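MGS-MChE2 (Uncultured bacterium, PDB 5JD6) is probably an esterase of the alpha/beta hydrolase family that cleaves carboxylic ester bonds. Local coordinates at residues Ile86-Ser91 / Val112-Ser117; Thr195-Gly200 / Pro219-Tyr224; Leu14-Gly19 / Phe42-Tyr47. All coordinates share one frame; numbering follows the deposited sequence.

Contact 1: residues Ile86-Ser91 / Val112-Ser117; sequences ILLGNS and VITGSS
Val112 N donates to Leu87 O at 2.6 Å in a nearly straight bond, and Gly89 N answers with a bond to Val112 O at 3.0 Å, the alternation expected of two parallel strands. Thr114 N reaches Gly89 O (3.2 Å), but the chain turns a corner at Thr114 and Gly115, and the Asn90 side chain enters the pattern. With CG anti to the backbone N (chi1 165°), its amide comes near the turning chain, and ND2 donates to Thr114 O over 3.0 Å, arriving tilted from the carbonyl plane. ND2 also makes a weak bond to His231 O, while OD1 accepts the hydroxyl of Ser91. A leucine in place of Asn90 would probably leave Thr114 O without its side-chain donor and the Ser91 hydroxyl without the acceptor OD1. The backbone of Ser91 is gripped twice: its N donates to Gly115 O at 2.9 Å, and its O accepts Ser117 N at 3.0 Å, each donor lying above the plane of the carbonyl it meets. Apolar contacts flank the polar line. Leu88 CD1 lies 3.6 Å from Val112 CG1, and the other valine methyl, CG2, meets Ile86 CG2 at 4.2 Å. Helix 238-252 covers Leu88 and Val112 through Phe241 and Leu245, whereas Ile113, on the opposite face, rests on Leu98 of helix 92-103. The two strands and helix 92-103 form a beta-alpha-beta unit. Where strand 85-91 turns into the helix, Ser91 takes the strained angles phi 55° and psi -123°, consistent with the nucleophile elbow of alpha/beta hydrolases, in which Ser91 would be the nucleophile paired with His231.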
ATOM      1  N   ILE A  86       1.781   9.624  -5.603  1.00 31.16           N
ATOM      2  CA  ILE A  86       1.380   9.424  -4.220  1.00 34.89           C
ATOM      3  C   ILE A  86       1.156   7.936  -3.977  1.00 24.68           C
ATOM      4  O   ILE A  86       0.354   7.303  -4.664  1.00 24.36           O
ATOM      5  CB  ILE A  86       0.102  10.210  -3.872  1.00 22.71           C
ATOM      6  CG1 ILE A  86       0.359  11.713  -3.985  1.00 25.93           C
ATOM      7  CG2 ILE A  86      -0.374   9.858  -2.473  1.00 22.74           C
ATOM      8  CD1 ILE A  86      -0.846  12.568  -3.659  1.00 30.46           C
ATOM      9  N   LEU A  87       1.878   7.378  -3.010  1.00 18.61           N
ATOM     10  CA  LEU A  87       1.766   5.957  -2.698  1.00 16.91           C
ATOM     11  C   LEU A  87       0.823   5.695  -1.529  1.00 25.81           C
ATOM     12  O   LEU A  87       0.984   6.256  -0.442  1.00 19.09           O
ATOM     13  CB  LEU A  87       3.140   5.362  -2.386  1.00 19.20           C
ATOM     14  CG  LEU A  87       4.125   5.236  -3.547  1.00 24.58           C
ATOM     15  CD1 LEU A  87       5.364   4.478  -3.097  1.00 22.17           C
ATOM     16  CD2 LEU A  87       3.474   4.550  -4.737  1.00 27.42           C
ATOM     17  N   LEU A  88      -0.159   4.833  -1.767  1.00 18.15           N
ATOM     18  CA  LEU A  88      -1.087   4.402  -0.731  1.00 16.74           C
ATOM     19  C   LEU A  88      -0.965   2.893  -0.557  1.00 24.49           C
ATOM     20  O   LEU A  88      -1.145   2.134  -1.510  1.00 20.17           O
ATOM     21  CB  LEU A  88      -2.520   4.806  -1.092  1.00 17.38           C
ATOM     22  CG  LEU A  88      -3.687   4.273  -0.256  1.00 37.94           C
ATOM     23  CD1 LEU A  88      -3.439   4.447   1.232  1.00 49.03           C
ATOM     24  CD2 LEU A  88      -4.975   4.970  -0.664  1.00 39.03           C
ATOM     25  N   GLY A  89      -0.649   2.458   0.659  1.00 26.40           N
ATOM     26  CA  GLY A  89      -0.392   1.053   0.906  1.00 23.02           C
ATOM     27  C   GLY A  89      -1.092   0.470   2.118  1.00 29.52           C
ATOM     28  O   GLY A  89      -1.245   1.132   3.144  1.00 27.88           O
ATOM     29  N   ASN A  90      -1.513  -0.783   1.988  1.00 38.68           N
ATOM     30  CA  ASN A  90      -2.153  -1.518   3.074  1.00 37.79           C
ATOM     31  C   ASN A  90      -1.523  -2.895   3.249  1.00 36.42           C
ATOM     32  O   ASN A  90      -1.149  -3.535   2.265  1.00 41.53           O
ATOM     33  CB  ASN A  90      -3.652  -1.655   2.810  1.00 39.15           C
ATOM     34  CG  ASN A  90      -4.311  -2.695   3.696  1.00 51.57           C
ATOM     35  OD1 ASN A  90      -4.658  -3.783   3.238  1.00 62.93           O
ATOM     36  ND2 ASN A  90      -4.482  -2.365   4.970  1.00 55.45           N
ATOM     37  N   SER A  91      -1.411  -3.339   4.498  1.00 33.79           N
ATOM     38  CA  SER A  91      -0.817  -4.635   4.823  1.00 36.19           C
ATOM     39  C   SER A  91       0.580  -4.763   4.227  1.00 31.45           C
ATOM     40  O   SER A  91       1.456  -3.939   4.494  1.00 34.75           O
ATOM     41  CB  SER A  91      -1.711  -5.777   4.333  1.00 44.56           C
ATOM     42  OG  SER A  91      -2.992  -5.719   4.936  1.00 50.49           O
ATOM     43  N   VAL A 112       1.076   7.346   1.937  1.00 26.69           N
ATOM     44  CA  VAL A 112      -0.067   7.103   2.808  1.00 20.95           C
ATOM     45  C   VAL A 112      -0.073   5.653   3.279  1.00 31.68           C
ATOM     46  O   VAL A 112      -0.046   4.724   2.470  1.00 36.56           O
ATOM     47  CB  VAL A 112      -1.398   7.424   2.109  1.00 22.51           C
ATOM     48  CG1 VAL A 112      -2.543   7.380   3.111  1.00 21.73           C
ATOM     49  CG2 VAL A 112      -1.326   8.784   1.431  1.00 20.74           C
ATOM     50  N   ILE A 113      -0.105   5.470   4.593  1.00 33.69           N
ATOM     51  CA  ILE A 113       0.015   4.148   5.192  1.00 38.37           C
ATOM     52  C   ILE A 113      -1.167   3.843   6.098  1.00 34.75           C
ATOM     53  O   ILE A 113      -1.618   4.699   6.863  1.00 40.97           O
ATOM     54  CB  ILE A 113       1.323   4.026   5.993  1.00 46.15           C
ATOM     55  CG1 ILE A 113       2.512   3.958   5.042  1.00 52.44           C
ATOM     56  CG2 ILE A 113       1.314   2.799   6.890  1.00 57.18           C
ATOM     57  CD1 ILE A 113       3.828   4.095   5.745  1.00 69.74           C
ATOM     58  N   THR A 114      -1.672   2.619   5.999  1.00 29.76           N
ATOM     59  CA  THR A 114      -2.791   2.192   6.820  1.00 37.95           C
ATOM     60  C   THR A 114      -2.815   0.681   7.024  1.00 37.62           C
ATOM     61  O   THR A 114      -2.864  -0.084   6.061  1.00 33.56           O
ATOM     62  CB  THR A 114      -4.133   2.668   6.215  1.00 39.90           C
ATOM     63  OG1 THR A 114      -5.225   1.998   6.861  1.00 43.88           O
ATOM     64  CG2 THR A 114      -4.179   2.444   4.714  1.00 42.97           C
ATOM     65  N   GLY A 115      -2.771   0.265   8.288  1.00 36.44           N
ATOM     66  CA  GLY A 115      -2.726  -1.141   8.647  1.00 34.97           C
ATOM     67  C   GLY A 115      -1.663  -1.901   7.878  1.00 32.95           C
ATOM     68  O   GLY A 115      -1.948  -2.929   7.270  1.00 33.96           O
ATOM     69  N   SER A 116      -0.437  -1.391   7.889  1.00 29.91           N
ATOM     70  CA  SER A 116       0.620  -1.985   7.081  1.00 38.98           C
ATOM     71  C   SER A 116       1.680  -2.671   7.930  1.00 44.32           C
ATOM     72  O   SER A 116       1.904  -2.305   9.085  1.00 41.62           O
ATOM     73  CB  SER A 116       1.278  -0.924   6.197  1.00 37.32           C
ATOM     74  OG  SER A 116       2.290  -0.229   6.901  1.00 39.94           O
ATOM     75  N   SER A 117       2.331  -3.669   7.343  1.00 46.75           N
ATOM     76  CA  SER A 117       3.433  -4.360   7.997  1.00 48.78           C
ATOM     77  C   SER A 117       4.738  -3.610   7.760  1.00 46.98           C
ATOM     78  O   SER A 117       4.741  -2.525   7.176  1.00 43.22           O
ATOM     79  CB  SER A 117       3.541  -5.798   7.491  1.00 49.76           C
ATOM     80  OG  SER A 117       3.572  -5.835   6.076  1.00 47.67           O
TER

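Contact 2: residues Thr195-Gly200 / Pro219-Tyr224; sequences TCIIWG and PDADLY
Two parallel strands at the border of the central sheet, 195-200 and the outermost 221-226, meet here with Thr195 beside Ala221 and Ile198 beside Tyr224. The short segments 195-200 and 221-224 lie 4.7 Å apart at their axes and diverge by only 16°. Thr195, Ile197 and Trp199 turn their backbone N toward the partner: Thr195 N donates to Asp220 O, Ile197 N to Asp222 O at 2.7 Å, and Trp199 N to Tyr224 O at 2.9 Å. In return, Asp222 N donates to Thr195 O, and Tyr224 N to Ile197 O in an almost straight bond (172° at the hydrogen). The strands are joined through helix 208-217 as a beta-alpha-beta crossover, the unit from which the parallel part of the alpha/beta hydrolase sheet is built. That helix packs on the face bearing Ile197 and Leu223, where Leu223 CD1 touches Ile197 CG2 at 3.7 Å and also comes within 3.2 Å of Ile197 O, a tight fit. Farther back, Ile197 CD1 reaches Ala221 CB at 4.0 Å. On the other face, toward helix 238-252, Cys196 SG is anti to its own backbone N (chi1 -176°) and comes to the edge of the Tyr224 ring, near the ring plane. The sulfur is 3.9 Å from Tyr224 CE2, a sulfur-aromatic contact. Asp222 also points to this face, where its OD2 accepts a hydrogen bond from Trp248 NE1. Asp220 forms a salt bridge with Arg252, and the indole of Trp199, which extends off the partner strand, donates through NE1 to Thr206 O.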
ATOM      1  N   THR A 195       4.353  11.835   5.227  1.00 40.47           N
ATOM      2  CA  THR A 195       3.646  10.575   5.400  1.00 35.17           C
ATOM      3  C   THR A 195       2.350  10.731   6.185  1.00 32.53           C
ATOM      4  O   THR A 195       2.321  11.350   7.249  1.00 30.92           O
ATOM      5  CB  THR A 195       4.536   9.535   6.104  1.00 36.29           C
ATOM      6  OG1 THR A 195       5.724   9.322   5.331  1.00 39.14           O
ATOM      7  CG2 THR A 195       3.797   8.214   6.259  1.00 35.15           C
ATOM      8  N   CYS A 196       1.275  10.168   5.647  1.00 27.12           N
ATOM      9  CA  CYS A 196      -0.007  10.151   6.335  1.00 31.57           C
ATOM     10  C   CYS A 196      -0.290   8.751   6.858  1.00 32.27           C
ATOM     11  O   CYS A 196      -0.332   7.788   6.092  1.00 29.55           O
ATOM     12  CB  CYS A 196      -1.130  10.608   5.403  1.00 25.86           C
ATOM     13  SG  CYS A 196      -2.748  10.735   6.195  1.00 31.70           S
ATOM     14  N   ILE A 197      -0.478   8.637   8.168  1.00 35.74           N
ATOM     15  CA  ILE A 197      -0.758   7.346   8.775  1.00 29.10           C
ATOM     16  C   ILE A 197      -2.178   7.311   9.329  1.00 29.67           C
ATOM     17  O   ILE A 197      -2.483   7.969  10.321  1.00 31.36           O
ATOM     18  CB  ILE A 197       0.239   7.024   9.902  1.00 34.12           C
ATOM     19  CG1 ILE A 197       1.663   7.370   9.468  1.00 31.42           C
ATOM     20  CG2 ILE A 197       0.137   5.563  10.299  1.00 31.87           C
ATOM     21  CD1 ILE A 197       2.673   7.298  10.590  1.00 34.05           C
ATOM     22  N   ILE A 198      -3.041   6.546   8.668  1.00 28.67           N
ATOM     23  CA  ILE A 198      -4.420   6.374   9.108  1.00 32.58           C
ATOM     24  C   ILE A 198      -4.599   4.956   9.637  1.00 36.57           C
ATOM     25  O   ILE A 198      -4.193   3.998   8.991  1.00 30.23           O
ATOM     26  CB  ILE A 198      -5.415   6.645   7.965  1.00 28.35           C
ATOM     27  CG1 ILE A 198      -5.175   8.035   7.373  1.00 29.43           C
ATOM     28  CG2 ILE A 198      -6.847   6.511   8.460  1.00 34.04           C
ATOM     29  CD1 ILE A 198      -6.048   8.357   6.183  1.00 26.38           C
ATOM     30  N   TRP A 199      -5.198   4.815  10.813  1.00 33.21           N
ATOM     31  CA  TRP A 199      -5.221   3.511  11.464  1.00 35.07           C
ATOM     32  C   TRP A 199      -6.532   3.228  12.188  1.00 41.92           C
ATOM     33  O   TRP A 199      -7.148   4.131  12.753  1.00 49.35           O
ATOM     34  CB  TRP A 199      -4.058   3.412  12.451  1.00 36.44           C
ATOM     35  CG  TRP A 199      -3.372   2.083  12.471  1.00 44.95           C
ATOM     36  CD1 TRP A 199      -3.716   0.991  13.215  1.00 47.00           C
ATOM     37  CD2 TRP A 199      -2.210   1.708  11.722  1.00 44.92           C
ATOM     38  NE1 TRP A 199      -2.842  -0.041  12.972  1.00 47.38           N
ATOM     39  CE2 TRP A 199      -1.907   0.374  12.060  1.00 48.62           C
ATOM     40  CE3 TRP A 199      -1.395   2.372  10.800  1.00 41.91           C
ATOM     41  CZ2 TRP A 199      -0.826  -0.309  11.506  1.00 49.35           C
ATOM     42  CZ3 TRP A 199      -0.323   1.692  10.250  1.00 44.44           C
ATOM     43  CH2 TRP A 199      -0.049   0.365  10.604  1.00 46.25           C
ATOM     44  N   GLY A 200      -6.952   1.968  12.168  1.00 38.85           N
ATOM     45  CA  GLY A 200      -8.076   1.536  12.978  1.00 50.39           C
ATOM     46  C   GLY A 200      -7.659   1.511  14.435  1.00 56.28           C
ATOM     47  O   GLY A 200      -6.575   1.028  14.763  1.00 59.74           O
ATOM     48  N   PRO A 219      10.323  11.174  10.413  1.00 55.32           N
ATOM     49  CA  PRO A 219      10.554  12.595  10.700  1.00 58.14           C
ATOM     50  C   PRO A 219       9.355  13.477  10.358  1.00 57.34           C
ATOM     51  O   PRO A 219       8.995  14.349  11.147  1.00 64.13           O
ATOM     52  CB  PRO A 219      11.755  12.941   9.811  1.00 53.11           C
ATOM     53  CG  PRO A 219      11.713  11.941   8.709  1.00 55.93           C
ATOM     54  CD  PRO A 219      11.190  10.679   9.330  1.00 55.93           C
ATOM     55  N   ASP A 220       8.746  13.247   9.200  1.00 53.91           N
ATOM     56  CA  ASP A 220       7.614  14.056   8.761  1.00 53.90           C
ATOM     57  C   ASP A 220       6.386  13.187   8.510  1.00 52.64           C
ATOM     58  O   ASP A 220       6.125  12.777   7.379  1.00 56.38           O
ATOM     59  CB  ASP A 220       7.978  14.839   7.497  1.00 55.94           C
ATOM     60  CG  ASP A 220       6.889  15.805   7.073  1.00 63.46           C
ATOM     61  OD1 ASP A 220       6.055  16.179   7.924  1.00 70.11           O
ATOM     62  OD2 ASP A 220       6.869  16.193   5.885  1.00 66.98           O
ATOM     63  N   ALA A 221       5.632  12.913   9.571  1.00 52.28           N
ATOM     64  CA  ALA A 221       4.460  12.052   9.468  1.00 47.84           C
ATOM     65  C   ALA A 221       3.311  12.532  10.352  1.00 50.48           C
ATOM     66  O   ALA A 221       3.530  13.092  11.426  1.00 61.44           O
ATOM     67  CB  ALA A 221       4.829  10.620   9.821  1.00 43.51           C
ATOM     68  N   ASP A 222       2.086  12.307   9.888  1.00 44.85           N
ATOM     69  CA  ASP A 222       0.896  12.650  10.657  1.00 40.13           C
ATOM     70  C   ASP A 222       0.056  11.403  10.918  1.00 37.41           C
ATOM     71  O   ASP A 222      -0.104  10.559  10.036  1.00 36.23           O
ATOM     72  CB  ASP A 222       0.066  13.709   9.929  1.00 42.79           C
ATOM     73  CG  ASP A 222       0.845  14.983   9.671  1.00 58.83           C
ATOM     74  OD1 ASP A 222       1.030  15.770  10.623  1.00 70.94           O
ATOM     75  OD2 ASP A 222       1.269  15.199   8.515  1.00 58.97           O
ATOM     76  N   LEU A 223      -0.476  11.294  12.130  1.00 36.81           N
ATOM     77  CA  LEU A 223      -1.208  10.100  12.536  1.00 39.18           C
ATOM     78  C   LEU A 223      -2.676  10.399  12.837  1.00 40.19           C
ATOM     79  O   LEU A 223      -2.990  11.278  13.639  1.00 42.32           O
ATOM     80  CB  LEU A 223      -0.537   9.468  13.757  1.00 43.82           C
ATOM     81  CG  LEU A 223      -1.138   8.185  14.337  1.00 47.67           C
ATOM     82  CD1 LEU A 223      -1.360   7.145  13.252  1.00 46.80           C
ATOM     83  CD2 LEU A 223      -0.228   7.633  15.422  1.00 44.80           C
ATOM     84  N   TYR A 224      -3.567   9.661  12.182  1.00 35.30           N
ATOM     85  CA  TYR A 224      -5.004   9.802  12.400  1.00 36.13           C
ATOM     86  C   TYR A 224      -5.641   8.439  12.650  1.00 42.21           C
ATOM     87  O   TYR A 224      -5.310   7.461  11.983  1.00 45.55           O
ATOM     88  CB  TYR A 224      -5.669  10.484  11.202  1.00 37.05           C
ATOM     89  CG  TYR A 224      -4.988  11.762  10.768  1.00 36.93           C
ATOM     90  CD1 TYR A 224      -5.212  12.954  11.443  1.00 43.92           C
ATOM     91  CD2 TYR A 224      -4.125  11.776   9.681  1.00 42.98           C
ATOM     92  CE1 TYR A 224      -4.592  14.125  11.050  1.00 45.01           C
ATOM     93  CE2 TYR A 224      -3.501  12.943   9.280  1.00 49.41           C
ATOM     94  CZ  TYR A 224      -3.738  14.113   9.968  1.00 49.85           C
ATOM     95  OH  TYR A 224      -3.120  15.278   9.575  1.00 55.49           O
TER

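Contact 3: residues Leu14-Gly19 / Phe42-Tyr47; sequences LEKGEG and FPEKGY
Lys16 lies against Pro43 along most of its length where strand 11-16, antiparallel to strand 47-52, leaves the alpha/beta hydrolase sheet. The loop after it steps past the start of strand 47-52 to reach strand 20-25 on that strand's other side. From the backbone the lysine chain runs nearly extended, CG anti to the N (chi1 -169°). Its CB stands 4.5 Å from Pro43 CB, CG comes to 4.0 Å from both CB and CG of the proline, and CD approaches Pro43 CG to 3.7 Å. CE runs on past the same ring carbon. A bend at chi4 (-66°) then turns NZ to 3.6 Å from Pro43 CG and into a salt bridge with Glu44, whose OE2 lies 3.2 Å from NZ. The glutamate is itself bent at chi2, which curls its carboxylate back toward the lysine. Glu44 is exposed, so this pair sits at the surface, with the aliphatic part of the lysine crossing the proline at an angle. Gly17 follows with its CA 3.5 Å from Pro43 CB. A side chain here would run into Tyr47 O and Pro43, and at the backbone angles of Gly17 a CB would also press on the carbonyl O of Lys16. No hydrogen bond joins the two segments; their backbones instead meet through CA-H...O contacts. The backbone bonds of Lys16 with Val49 and of Gly46 with Thr20 flank this crossing. Gly17 CA comes within 3.3 Å of Tyr47 O, and Gly19 CA directs one of its hydrogens at Gly46 O.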
ATOM      1  N   LEU A  14      -5.969  -1.195 -12.544  1.00 19.39           N
ATOM      2  CA  LEU A  14      -7.171  -0.377 -12.640  1.00 25.91           C
ATOM      3  C   LEU A  14      -6.789   1.091 -12.753  1.00 23.06           C
ATOM      4  O   LEU A  14      -5.831   1.543 -12.126  1.00 23.58           O
ATOM      5  CB  LEU A  14      -8.088  -0.580 -11.431  1.00 27.58           C
ATOM      6  CG  LEU A  14      -8.870  -1.886 -11.309  1.00 39.12           C
ATOM      7  CD1 LEU A  14      -9.908  -1.770 -10.203  1.00 43.03           C
ATOM      8  CD2 LEU A  14      -9.529  -2.259 -12.626  1.00 42.10           C
ATOM      9  N   GLU A  15      -7.547   1.834 -13.551  1.00 28.11           N
ATOM     10  CA  GLU A  15      -7.270   3.246 -13.757  1.00 32.41           C
ATOM     11  C   GLU A  15      -8.564   4.049 -13.763  1.00 36.26           C
ATOM     12  O   GLU A  15      -9.518   3.702 -14.456  1.00 31.13           O
ATOM     13  CB  GLU A  15      -6.503   3.452 -15.066  1.00 37.37           C
ATOM     14  CG  GLU A  15      -5.973   4.860 -15.277  1.00 47.42           C
ATOM     15  CD  GLU A  15      -5.088   4.965 -16.508  1.00 66.68           C
ATOM     16  OE1 GLU A  15      -4.732   3.912 -17.077  1.00 79.20           O
ATOM     17  OE2 GLU A  15      -4.748   6.095 -16.909  1.00 65.98           O
ATOM     18  N   LYS A  16      -8.593   5.115 -12.970  1.00 37.02           N
ATOM     19  CA  LYS A  16      -9.745   6.003 -12.918  1.00 28.67           C
ATOM     20  C   LYS A  16      -9.306   7.373 -12.426  1.00 25.25           C
ATOM     21  O   LYS A  16      -8.558   7.479 -11.454  1.00 29.09           O
ATOM     22  CB  LYS A  16     -10.837   5.434 -12.008  1.00 27.02           C
ATOM     23  CG  LYS A  16     -12.169   6.169 -12.098  1.00 28.82           C
ATOM     24  CD  LYS A  16     -13.136   5.674 -11.037  1.00 47.51           C
ATOM     25  CE  LYS A  16     -14.565   6.108 -11.321  1.00 57.79           C
ATOM     26  NZ  LYS A  16     -14.736   7.583 -11.227  1.00 70.60           N
ATOM     27  N   GLY A  17      -9.769   8.421 -13.098  1.00 27.32           N
ATOM     28  CA  GLY A  17      -9.385   9.773 -12.740  1.00 32.13           C
ATOM     29  C   GLY A  17      -8.394  10.345 -13.727  1.00 28.23           C
ATOM     30  O   GLY A  17      -7.955   9.651 -14.645  1.00 27.53           O
ATOM     31  N   GLU A  18      -8.037  11.613 -13.544  1.00 35.76           N
ATOM     32  CA  GLU A  18      -7.215  12.312 -14.526  1.00 45.11           C
ATOM     33  C   GLU A  18      -6.065  13.111 -13.909  1.00 46.18           C
ATOM     34  O   GLU A  18      -4.984  13.197 -14.492  1.00 61.61           O
ATOM     35  CB  GLU A  18      -8.093  13.245 -15.366  1.00 50.73           C
ATOM     36  CG  GLU A  18      -9.419  12.629 -15.790  1.00 60.50           C
ATOM     37  CD  GLU A  18     -10.360  13.627 -16.427  1.00 78.39           C
ATOM     38  OE1 GLU A  18     -10.248  14.834 -16.126  1.00 84.02           O
ATOM     39  OE2 GLU A  18     -11.221  13.198 -17.222  1.00 83.41           O
ATOM     40  N   GLY A  19      -6.298  13.691 -12.737  1.00 34.04           N
ATOM     41  CA  GLY A  19      -5.334  14.596 -12.132  1.00 33.02           C
ATOM     42  C   GLY A  19      -4.104  13.944 -11.525  1.00 39.15           C
ATOM     43  O   GLY A  19      -3.453  13.107 -12.150  1.00 38.35           O
ATOM     44  N   PHE A  42     -11.825   9.890  -4.849  1.00 35.80           N
ATOM     45  CA  PHE A  42     -10.731  10.759  -5.286  1.00 34.59           C
ATOM     46  C   PHE A  42     -10.630  11.093  -6.785  1.00 29.36           C
ATOM     47  O   PHE A  42     -10.151  12.174  -7.128  1.00 31.73           O
ATOM     48  CB  PHE A  42      -9.406  10.157  -4.815  1.00 21.22           C
ATOM     49  CG  PHE A  42      -9.199  10.264  -3.333  1.00 27.83           C
ATOM     50  CD1 PHE A  42      -8.560  11.365  -2.789  1.00 25.42           C
ATOM     51  CD2 PHE A  42      -9.675   9.280  -2.480  1.00 22.49           C
ATOM     52  CE1 PHE A  42      -8.380  11.475  -1.422  1.00 35.11           C
ATOM     53  CE2 PHE A  42      -9.497   9.385  -1.112  1.00 26.96           C
ATOM     54  CZ  PHE A  42      -8.850  10.484  -0.584  1.00 28.13           C
ATOM     55  N   PRO A  43     -11.056  10.188  -7.687  1.00 34.65           N
ATOM     56  CA  PRO A  43     -10.983  10.628  -9.087  1.00 42.40           C
ATOM     57  C   PRO A  43     -11.927  11.782  -9.414  1.00 47.56           C
ATOM     58  O   PRO A  43     -11.693  12.505 -10.382  1.00 54.49           O
ATOM     59  CB  PRO A  43     -11.376   9.372  -9.872  1.00 39.05           C
ATOM     60  CG  PRO A  43     -12.105   8.535  -8.911  1.00 41.85           C
ATOM     61  CD  PRO A  43     -11.439   8.770  -7.596  1.00 34.20           C
ATOM     62  N   GLU A  44     -12.974  11.952  -8.615  1.00 47.35           N
ATOM     63  CA  GLU A  44     -13.907  13.053  -8.811  1.00 53.89           C
ATOM     64  C   GLU A  44     -13.461  14.280  -8.021  1.00 45.15           C
ATOM     65  O   GLU A  44     -14.135  15.309  -8.015  1.00 42.85           O
ATOM     66  CB  GLU A  44     -15.321  12.639  -8.401  1.00 64.68           C
ATOM     67  CG  GLU A  44     -15.809  11.359  -9.067  1.00 75.19           C
ATOM     68  CD  GLU A  44     -16.026  11.514 -10.562  1.00 87.25           C
ATOM     69  OE1 GLU A  44     -16.114  12.664 -11.043  1.00 94.33           O
ATOM     70  OE2 GLU A  44     -16.105  10.479 -11.258  1.00 89.91           O
ATOM     71  N   LYS A  45     -12.315  14.161  -7.358  1.00 39.89           N
ATOM     72  CA  LYS A  45     -11.754  15.266  -6.591  1.00 44.24           C
ATOM     73  C   LYS A  45     -10.464  15.774  -7.227  1.00 42.48           C
ATOM     74  O   LYS A  45      -9.725  16.550  -6.620  1.00 45.48           O
ATOM     75  CB  LYS A  45     -11.502  14.839  -5.145  1.00 49.39           C
ATOM     76  CG  LYS A  45     -12.773  14.607  -4.341  1.00 59.28           C
ATOM     77  CD  LYS A  45     -13.504  15.915  -4.085  1.00 68.28           C
ATOM     78  CE  LYS A  45     -14.790  15.693  -3.308  1.00 74.57           C
ATOM     79  NZ  LYS A  45     -15.807  14.964  -4.116  1.00 84.61           N
ATOM     80  N   GLY A  46     -10.199  15.329  -8.452  1.00 43.02           N
ATOM     81  CA  GLY A  46      -9.040  15.780  -9.200  1.00 40.57           C
ATOM     82  C   GLY A  46      -7.814  14.902  -9.039  1.00 43.10           C
ATOM     83  O   GLY A  46      -6.685  15.380  -9.148  1.00 42.30           O
ATOM     84  N   TYR A  47      -8.029  13.615  -8.783  1.00 41.63           N
ATOM     85  CA  TYR A  47      -6.918  12.684  -8.611  1.00 41.46           C
ATOM     86  C   TYR A  47      -6.989  11.508  -9.579  1.00 39.58           C
ATOM     87  O   TYR A  47      -8.064  11.125 -10.033  1.00 26.48           O
ATOM     88  CB  TYR A  47      -6.873  12.166  -7.172  1.00 37.20           C
ATOM     89  CG  TYR A  47      -6.548  13.235  -6.157  1.00 36.57           C
ATOM     90  CD1 TYR A  47      -5.232  13.565  -5.866  1.00 34.22           C
ATOM     91  CD2 TYR A  47      -7.558  13.917  -5.493  1.00 36.54           C
ATOM     92  CE1 TYR A  47      -4.930  14.545  -4.939  1.00 32.48           C
ATOM     93  CE2 TYR A  47      -7.266  14.896  -4.563  1.00 34.97           C
ATOM     94  CZ  TYR A  47      -5.952  15.207  -4.291  1.00 32.74           C
ATOM     95  OH  TYR A  47      -5.660  16.182  -3.367  1.00 44.53           O
TER

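Contacts 1 and 2 belong to one run of parallel strands: 108-113 and 195-200 are neighbours, so Ile113 N pairs with Cys196 O and Ile198 N with Ile113 O. Contact 1 is the more central and includes the probable nucleophile, whereas contact 2 is largely buried but reaches the sheet's outermost strand. Helix 238-252 packs on one face of both. Contact 3, about 19 Å from contact 1 and 22 Å from contact 2 between centres, is a surface contact near the antiparallel end of the sheet. Backbone bonding dominates the first two, regular in contact 2 but giving way in contact 1 to a side-chain amide and a turn; a salt bridge, proline packing and close glycine approaches dominate the third.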